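Local coordinates for extracellular solute-binding protein family 1 (Pseudothermotoga lettingae, PDB 5CI5) that binds alpha-D-tagatopyranose between the two lobes of a periplasmic-binding-protein fold and probably delivers sugar to an ABC transporter, at residues G31-L36 against L132-D137; E38-V43 against E320-F325; F228-A233 against Q388-G393. All coordinates share one frame; numbering follows the deposited sequence.

Contact 1 (G31-L36 against L132-D137). With T6T (alpha-D-tagatopyranose), chain C.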
# COMPACT_ATOMS: atom_id res chain seq x y z
N GLY A 31 -8.96 3.48 3.07
CA GLY A 31 -7.83 2.59 3.21
C GLY A 31 -7.64 2.21 4.66
O GLY A 31 -8.46 2.56 5.53
N GLN A 32 -6.56 1.51 4.94
CA GLN A 32 -6.34 1.00 6.28
C GLN A 32 -6.24 2.11 7.34
O GLN A 32 -6.61 1.88 8.48
CB GLN A 32 -5.09 0.13 6.31
CG GLN A 32 -5.14 -1.05 5.39
CD GLN A 32 -4.53 -0.82 4.03
OE1 GLN A 32 -4.47 0.31 3.50
NE2 GLN A 32 -4.06 -1.90 3.43
N VAL A 33 -5.78 3.31 6.97
CA VAL A 33 -5.59 4.38 7.93
C VAL A 33 -6.94 4.93 8.42
O VAL A 33 -7.01 5.63 9.42
CB VAL A 33 -4.70 5.52 7.33
CG1 VAL A 33 -5.50 6.51 6.53
CG2 VAL A 33 -3.93 6.25 8.41
N ALA A 34 -8.01 4.60 7.72
CA ALA A 34 -9.34 5.04 8.15
C ALA A 34 -9.77 4.34 9.43
O ALA A 34 -10.73 4.75 10.06
CB ALA A 34 -10.36 4.82 7.03
N GLU A 35 -9.04 3.30 9.86
CA GLU A 35 -9.36 2.65 11.14
C GLU A 35 -8.98 3.51 12.34
O GLU A 35 -9.46 3.24 13.44
CB GLU A 35 -8.66 1.29 11.25
CG GLU A 35 -9.06 0.36 10.13
CD GLU A 35 -8.51 -1.06 10.29
OE1 GLU A 35 -8.04 -1.42 11.39
OE2 GLU A 35 -8.58 -1.81 9.31
N LEU A 36 -8.11 4.51 12.14
CA LEU A 36 -7.62 5.33 13.24
C LEU A 36 -8.60 6.48 13.44
O LEU A 36 -8.21 7.64 13.37
CB LEU A 36 -6.20 5.83 12.97
CG LEU A 36 -5.17 4.74 12.67
CD1 LEU A 36 -3.83 5.34 12.33
CD2 LEU A 36 -5.06 3.77 13.84
N LEU A 132 -2.07 15.60 -3.67
CA LEU A 132 -1.08 15.96 -2.65
C LEU A 132 -0.80 14.71 -1.81
O LEU A 132 -1.65 14.32 -1.03
CB LEU A 132 -1.58 17.09 -1.75
CG LEU A 132 -0.68 17.44 -0.56
CD1 LEU A 132 0.79 17.60 -0.97
CD2 LEU A 132 -1.22 18.68 0.13
N PRO A 133 0.36 14.07 -2.00
CA PRO A 133 0.67 12.89 -1.17
C PRO A 133 0.59 13.23 0.31
O PRO A 133 1.24 14.18 0.75
CB PRO A 133 2.10 12.52 -1.61
CG PRO A 133 2.17 13.02 -3.01
CD PRO A 133 1.44 14.35 -2.96
N TRP A 134 -0.19 12.46 1.06
CA TRP A 134 -0.39 12.70 2.49
C TRP A 134 0.37 11.69 3.38
O TRP A 134 1.02 12.09 4.34
CB TRP A 134 -1.89 12.67 2.84
CG TRP A 134 -2.11 13.01 4.28
CD1 TRP A 134 -2.06 14.27 4.83
CD2 TRP A 134 -2.30 12.10 5.37
NE1 TRP A 134 -2.26 14.20 6.20
CE2 TRP A 134 -2.41 12.88 6.55
CE3 TRP A 134 -2.44 10.71 5.47
CZ2 TRP A 134 -2.61 12.32 7.81
CZ3 TRP A 134 -2.64 10.15 6.74
CH2 TRP A 134 -2.73 10.96 7.89
N TYR A 135 0.25 10.39 3.11
CA TYR A 135 1.18 9.44 3.71
C TYR A 135 1.72 8.51 2.66
O TYR A 135 1.15 8.37 1.58
CB TYR A 135 0.54 8.65 4.87
CG TYR A 135 -0.18 7.33 4.59
CD1 TYR A 135 0.53 6.17 4.30
CD2 TYR A 135 -1.56 7.22 4.73
CE1 TYR A 135 -0.12 4.95 4.13
CE2 TYR A 135 -2.22 6.01 4.57
CZ TYR A 135 -1.49 4.88 4.28
OH TYR A 135 -2.20 3.70 4.14
N THR A 136 2.88 7.95 2.97
CA THR A 136 3.52 7.02 2.07
C THR A 136 4.06 5.82 2.86
O THR A 136 3.88 5.72 4.10
CB THR A 136 4.63 7.73 1.26
OG1 THR A 136 5.10 6.87 0.21
CG2 THR A 136 5.80 8.20 2.14
N ASP A 137 4.66 4.89 2.12
CA ASP A 137 5.16 3.66 2.67
C ASP A 137 6.00 2.94 1.61
O ASP A 137 6.04 3.35 0.45
CB ASP A 137 4.01 2.75 3.14
CG ASP A 137 3.06 2.31 1.99
OD1 ASP A 137 3.57 1.78 0.98
OD2 ASP A 137 1.81 2.50 2.10
O3 T6T C . 0.44 1.00 0.33
C3 T6T C . -0.88 1.54 0.46
C4 T6T C . -1.54 1.53 -0.92
O4 T6T C . -0.71 2.21 -1.87
C5 T6T C . -1.76 0.09 -1.33
O5 T6T C . -2.39 0.03 -2.61
C6 T6T C . -2.58 -0.64 -0.27
O6 T6T C . -1.89 -0.59 0.97
C2 T6T C . -1.65 0.74 1.45
O2 T6T C . -2.91 1.38 1.71
C1 T6T C . -0.89 0.61 2.79
O1 T6T C . -0.53 1.82 3.34
O HOH W 1 -5.13 4.18 4.14
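Val33 and Tyr135 face each other across this contact, their CA atoms 9.4 Å apart: Val33 sits in a short 3-10 turn that follows strand 25-30 and leads into helix 37-51, Tyr135 on strand 128-138. The strand carries a classic beta bulge here, with Trp134 and Tyr135 both opposite Trp301 of the neighbouring strand, so these consecutive side chains both point toward the 3-10 turn. The side chains of Val33 and Tyr135 pass alongside one another, running in opposite senses, Val33 CB lying 3.7 Å from Tyr135 CE2 and approaching the ring obliquely. The CG2 branch of the valine reaches the indole edge of Trp134, 4.4 Å from CZ3, while the indole NE1 is engaged by Leu322 O. Tyr135 holds its CG between the backbone N and the carbonyl carbon (chi1 90°), which sends the phenol over to the sugar. A water links the turn's backbone to the strand's side chain: it accepts from Val33 N at 3.0 Å and bonds to Tyr135 OH, lying in the plane of the phenol ring. The sugar is the second bridge. Its O2 donates to Gln32 OE1 at 2.6 Å; the glutamine chain bends at chi2 (94°) to bring its amide there, and its NE2 is held by Asp248. The sugar's O1 lies at the ring edge, 2.6 Å from Tyr135 OH, and gives its own proton to Asp137 OD2 at 2.7 Å. That same carboxylate oxygen also accepts from O3, which fixes two hydroxyls with one atom. Asp85, Arg139, Gly300, Trp301 and Arg370 complete the hydrogen bonding. Turn and strand thus join by apolar contact, their polar links running through sugar and water, consistent with a pocket wall that recognises individual sugar hydroxyls.

Contact 2 (E38-V43 against E320-F325)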
# COMPACT_ATOMS: atom_id res chain seq x y z
N GLU A 38 -10.43 7.79 15.84
CA GLU A 38 -10.34 8.74 16.94
C GLU A 38 -9.27 9.78 16.64
O GLU A 38 -9.44 10.96 16.94
CB GLU A 38 -10.02 8.04 18.26
CG GLU A 38 -11.05 7.01 18.69
CD GLU A 38 -10.53 6.10 19.79
OE1 GLU A 38 -9.98 6.62 20.78
OE2 GLU A 38 -10.66 4.86 19.67
N THR A 39 -8.17 9.33 16.04
CA THR A 39 -7.11 10.25 15.63
C THR A 39 -7.63 11.20 14.55
O THR A 39 -7.39 12.41 14.59
CB THR A 39 -5.87 9.49 15.13
OG1 THR A 39 -5.43 8.61 16.17
CG2 THR A 39 -4.75 10.46 14.79
N TRP A 40 -8.36 10.65 13.59
CA TRP A 40 -8.94 11.48 12.55
C TRP A 40 -9.90 12.51 13.15
O TRP A 40 -9.86 13.68 12.77
CB TRP A 40 -9.66 10.63 11.51
CG TRP A 40 -8.69 10.03 10.53
CD1 TRP A 40 -8.43 8.71 10.34
CD2 TRP A 40 -7.86 10.74 9.61
NE1 TRP A 40 -7.49 8.56 9.37
CE2 TRP A 40 -7.12 9.79 8.90
CE3 TRP A 40 -7.66 12.10 9.32
CZ2 TRP A 40 -6.19 10.15 7.92
CZ3 TRP A 40 -6.75 12.45 8.35
CH2 TRP A 40 -6.01 11.48 7.67
N ASN A 41 -10.74 12.08 14.07
CA ASN A 41 -11.71 13.02 14.63
C ASN A 41 -11.02 14.18 15.34
O ASN A 41 -11.36 15.35 15.11
CB ASN A 41 -12.67 12.30 15.57
CG ASN A 41 -13.77 13.22 16.08
OD1 ASN A 41 -14.58 13.72 15.29
ND2 ASN A 41 -13.80 13.45 17.39
N SER A 42 -10.01 13.88 16.16
CA SER A 42 -9.21 14.92 16.80
C SER A 42 -8.58 15.89 15.80
O SER A 42 -8.66 17.11 15.95
CB SER A 42 -8.11 14.28 17.64
OG SER A 42 -8.70 13.64 18.75
N VAL A 43 -7.93 15.34 14.79
CA VAL A 43 -7.32 16.17 13.76
C VAL A 43 -8.32 17.08 13.05
O VAL A 43 -8.03 18.25 12.81
CB VAL A 43 -6.62 15.27 12.71
CG1 VAL A 43 -6.18 16.06 11.50
CG2 VAL A 43 -5.41 14.58 13.34
N GLU A 320 -4.01 21.42 2.83
CA GLU A 320 -2.86 22.17 3.32
C GLU A 320 -2.66 21.94 4.82
O GLU A 320 -1.56 21.61 5.28
CB GLU A 320 -3.07 23.65 3.02
CG GLU A 320 -1.98 24.59 3.32
CD GLU A 320 -2.43 25.98 2.94
OE1 GLU A 320 -3.15 26.62 3.73
OE2 GLU A 320 -2.13 26.40 1.82
N TYR A 321 -3.76 22.03 5.56
CA TYR A 321 -3.70 21.81 7.00
C TYR A 321 -3.28 20.37 7.32
O TYR A 321 -2.39 20.13 8.14
CB TYR A 321 -5.04 22.15 7.65
CG TYR A 321 -5.22 21.54 9.03
CD1 TYR A 321 -4.75 22.18 10.18
CD2 TYR A 321 -5.83 20.30 9.19
CE1 TYR A 321 -4.91 21.59 11.44
CE2 TYR A 321 -5.98 19.72 10.44
CZ TYR A 321 -5.53 20.36 11.55
OH TYR A 321 -5.69 19.74 12.80
N LEU A 322 -3.94 19.42 6.67
CA LEU A 322 -3.66 18.01 6.94
C LEU A 322 -2.22 17.60 6.63
O LEU A 322 -1.70 16.68 7.24
CB LEU A 322 -4.60 17.12 6.16
CG LEU A 322 -6.05 17.13 6.62
CD1 LEU A 322 -6.88 16.32 5.69
CD2 LEU A 322 -6.18 16.61 8.06
N THR A 323 -1.58 18.29 5.69
CA THR A 323 -0.23 17.95 5.27
C THR A 323 0.76 18.98 5.81
O THR A 323 1.85 19.11 5.26
CB THR A 323 -0.15 17.84 3.73
OG1 THR A 323 -1.36 17.25 3.22
CG2 THR A 323 1.01 16.96 3.33
N SER A 324 0.39 19.67 6.88
CA SER A 324 1.29 20.62 7.55
C SER A 324 2.25 19.92 8.50
O SER A 324 2.02 18.79 8.95
CB SER A 324 0.51 21.69 8.31
OG SER A 324 -0.17 21.10 9.42
N PHE A 325 3.33 20.61 8.81
CA PHE A 325 4.34 20.10 9.71
C PHE A 325 3.73 19.76 11.08
O PHE A 325 3.95 18.67 11.60
CB PHE A 325 5.46 21.13 9.83
CG PHE A 325 6.59 20.71 10.72
CD1 PHE A 325 7.57 19.84 10.28
CD2 PHE A 325 6.67 21.19 12.01
CE1 PHE A 325 8.61 19.46 11.11
CE2 PHE A 325 7.71 20.81 12.85
CZ PHE A 325 8.68 19.94 12.38
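Val43 and Leu322 make the tightest apolar touch between helix 37-51 and the last turn of helix 312-322: Val43 CG1 and Leu322 CD2 are 3.5 Å apart, closer than usual for two methyl groups. The same valine branch, anti to the backbone N (chi1 170°), also meets Tyr321, with CG1 3.8 Å from ring atom CE2. One methyl is therefore shared by a leucine and a tyrosine that follow one another in the chain. Leu322 CD2 further reaches the indole of Trp40, 4.2 Å from CZ3 and near the ring plane, at its edge. Trp331 of helix 325-335 lies against both Trp40 and Val43, extending this apolar layer.

The polar part is a single bond across the helices. Tyr321 OH donates to Val43 O at 2.8 Å, lying in the carbonyl plane on a lone pair, with a C=O...O angle of 135°. The indole of Trp40 is tied separately, its NE1 bonding to Val33 O just ahead of the helix. Within 320-325, Ser324 OG donates to Tyr321 O at 2.7 Å, and Ser324 N binds that same oxygen, so two donors of one residue grip that carbonyl oxygen. Ser324 is also the N-cap of helix 325-335, its OG accepting a weak bond from Val327 N, which ties the two helices end to end.

The phenol hydroxyl thus finds a backbone acceptor within an otherwise apolar interface, and the bond, directed at a carbonyl lone pair, probably helps to orient the phenol against helix 37-51.

Contact 3 (F228-A233 against Q388-G393)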
# COMPACT_ATOMS: atom_id res chain seq x y z
N PHE A 228 6.52 -19.56 -7.11
CA PHE A 228 6.93 -19.56 -5.71
C PHE A 228 5.88 -18.92 -4.83
O PHE A 228 5.55 -19.47 -3.79
CB PHE A 228 8.28 -18.86 -5.53
CG PHE A 228 8.84 -18.96 -4.14
CD1 PHE A 228 8.83 -20.16 -3.45
CD2 PHE A 228 9.37 -17.85 -3.52
CE1 PHE A 228 9.37 -20.24 -2.16
CE2 PHE A 228 9.91 -17.93 -2.24
CZ PHE A 228 9.91 -19.12 -1.56
N TYR A 229 5.32 -17.80 -5.26
CA TYR A 229 4.30 -17.10 -4.50
C TYR A 229 3.12 -18.02 -4.24
O TYR A 229 2.65 -18.15 -3.12
CB TYR A 229 3.86 -15.85 -5.25
CG TYR A 229 2.92 -14.93 -4.51
CD1 TYR A 229 3.33 -14.21 -3.40
CD2 TYR A 229 1.62 -14.75 -4.95
CE1 TYR A 229 2.47 -13.35 -2.74
CE2 TYR A 229 0.74 -13.88 -4.29
CZ TYR A 229 1.18 -13.17 -3.20
OH TYR A 229 0.34 -12.32 -2.50
N THR A 230 2.64 -18.67 -5.30
CA THR A 230 1.49 -19.57 -5.11
C THR A 230 1.89 -20.91 -4.46
O THR A 230 1.08 -21.45 -3.70
CB THR A 230 0.77 -19.84 -6.43
OG1 THR A 230 1.65 -20.40 -7.41
CG2 THR A 230 0.15 -18.54 -6.97
N ASP A 231 3.09 -21.42 -4.72
CA ASP A 231 3.55 -22.65 -4.06
C ASP A 231 3.58 -22.52 -2.53
O ASP A 231 3.34 -23.49 -1.82
CB ASP A 231 4.95 -23.05 -4.53
CG ASP A 231 4.94 -23.79 -5.86
OD1 ASP A 231 3.87 -24.19 -6.34
OD2 ASP A 231 6.06 -24.00 -6.41
N LEU A 232 3.92 -21.34 -2.02
CA LEU A 232 3.94 -21.12 -0.59
C LEU A 232 2.58 -21.44 0.01
O LEU A 232 2.47 -21.99 1.10
CB LEU A 232 4.34 -19.67 -0.26
CG LEU A 232 5.83 -19.41 -0.43
CD1 LEU A 232 6.09 -17.92 -0.51
CD2 LEU A 232 6.67 -20.03 0.68
N ALA A 233 1.53 -21.10 -0.73
CA ALA A 233 0.18 -21.41 -0.31
C ALA A 233 -0.27 -22.84 -0.68
O ALA A 233 -0.89 -23.49 0.16
CB ALA A 233 -0.77 -20.39 -0.88
N GLN A 388 -5.30 -15.90 -8.50
CA GLN A 388 -6.42 -16.68 -7.98
C GLN A 388 -6.64 -17.96 -8.75
O GLN A 388 -6.91 -19.01 -8.15
CB GLN A 388 -7.73 -15.89 -8.00
CG GLN A 388 -7.90 -14.92 -6.92
CD GLN A 388 -9.33 -14.93 -6.36
OE1 GLN A 388 -10.32 -15.17 -7.08
NE2 GLN A 388 -9.44 -14.71 -5.06
N ARG A 389 -6.53 -17.90 -10.07
CA ARG A 389 -6.85 -19.05 -10.91
C ARG A 389 -5.83 -20.15 -10.66
O ARG A 389 -6.15 -21.33 -10.73
CB ARG A 389 -6.91 -18.64 -12.39
CG ARG A 389 -8.13 -17.76 -12.73
CD ARG A 389 -9.20 -18.50 -13.50
NE ARG A 389 -9.15 -18.22 -14.92
CZ ARG A 389 -9.69 -19.00 -15.85
NH1 ARG A 389 -10.32 -20.13 -15.52
NH2 ARG A 389 -9.59 -18.66 -17.13
N VAL A 390 -4.59 -19.77 -10.37
CA VAL A 390 -3.59 -20.76 -9.99
C VAL A 390 -3.93 -21.36 -8.62
O VAL A 390 -3.91 -22.59 -8.45
CB VAL A 390 -2.17 -20.15 -9.99
CG1 VAL A 390 -1.18 -21.14 -9.39
CG2 VAL A 390 -1.80 -19.76 -11.38
N LEU A 391 -4.25 -20.51 -7.65
CA LEU A 391 -4.55 -20.98 -6.30
C LEU A 391 -5.75 -21.93 -6.31
O LEU A 391 -5.79 -22.89 -5.55
CB LEU A 391 -4.84 -19.80 -5.37
CG LEU A 391 -3.64 -18.91 -5.06
CD1 LEU A 391 -4.08 -17.69 -4.26
CD2 LEU A 391 -2.59 -19.68 -4.29
N LEU A 392 -6.71 -21.65 -7.19
CA LEU A 392 -7.94 -22.44 -7.28
C LEU A 392 -7.75 -23.71 -8.08
O LEU A 392 -8.65 -24.57 -8.11
CB LEU A 392 -9.05 -21.61 -7.92
CG LEU A 392 -9.62 -20.42 -7.13
CD1 LEU A 392 -10.38 -19.48 -8.04
CD2 LEU A 392 -10.51 -20.94 -6.01
N GLY A 393 -6.60 -23.83 -8.74
CA GLY A 393 -6.29 -25.02 -9.52
C GLY A 393 -6.99 -25.04 -10.87
O GLY A 393 -7.09 -26.09 -11.53
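Thr230 of helix 220-234 and Leu391, in the last turn of helix 376-391, bring the two backbones to a CA-CA distance of 6.3 Å, a close approach made by the small side chains of Thr230 and Ala233. Thr230 points toward the other helix and meets Val390 at about a right angle. Val390 CG1 lies 3.5 Å from Thr230 OG1 and rests against CB and CG2 as well, a van der Waals touch by a methyl; OG1 is hydrogen-bonded to Leu226 O one turn back in its own helix. With OG1 held between the backbone N and the carbonyl carbon (chi1 58°), it is well placed for that bond. The pair belongs to the lobe of the binding-protein fold that lies away from strand 25-30, where helix 376-391 ends in a Schellman motif at Gly393, which has positive phi; one of its two bonds back into the last turn runs from Gly393 N to Val390 O, 3.0 Å. Lys234 NZ, just beyond 228-233, also bonds to Val390 O and so reaches across to the helix end. Leu391 contributes one branch, CD2, which lies 3.9 Å from Ala233 CB and 4.0 Å from Thr230 CB, spanning two positions one helical turn apart.

From the N terminus, the 31-36 turn and then 38-43 come first, and contact 1 closes about a hundred residues later at 132-137. Residues 228-233 follow, opening contact 3 before contact 2 closes at 320-325; contact 3 closes last, at 388-393, near the C-terminal end. Contact 2 therefore crosses both others, while contacts 1 and 3 run in series. Contacts 1 and 2, centres 11 Å apart, touch and join the N-terminal part of the chain to the central sheet and to a much later helix. The centres of contacts 2 and 3 are about 41 Å apart, across the chain's centre, contact 3 pairing two helices on the far side of the sugar.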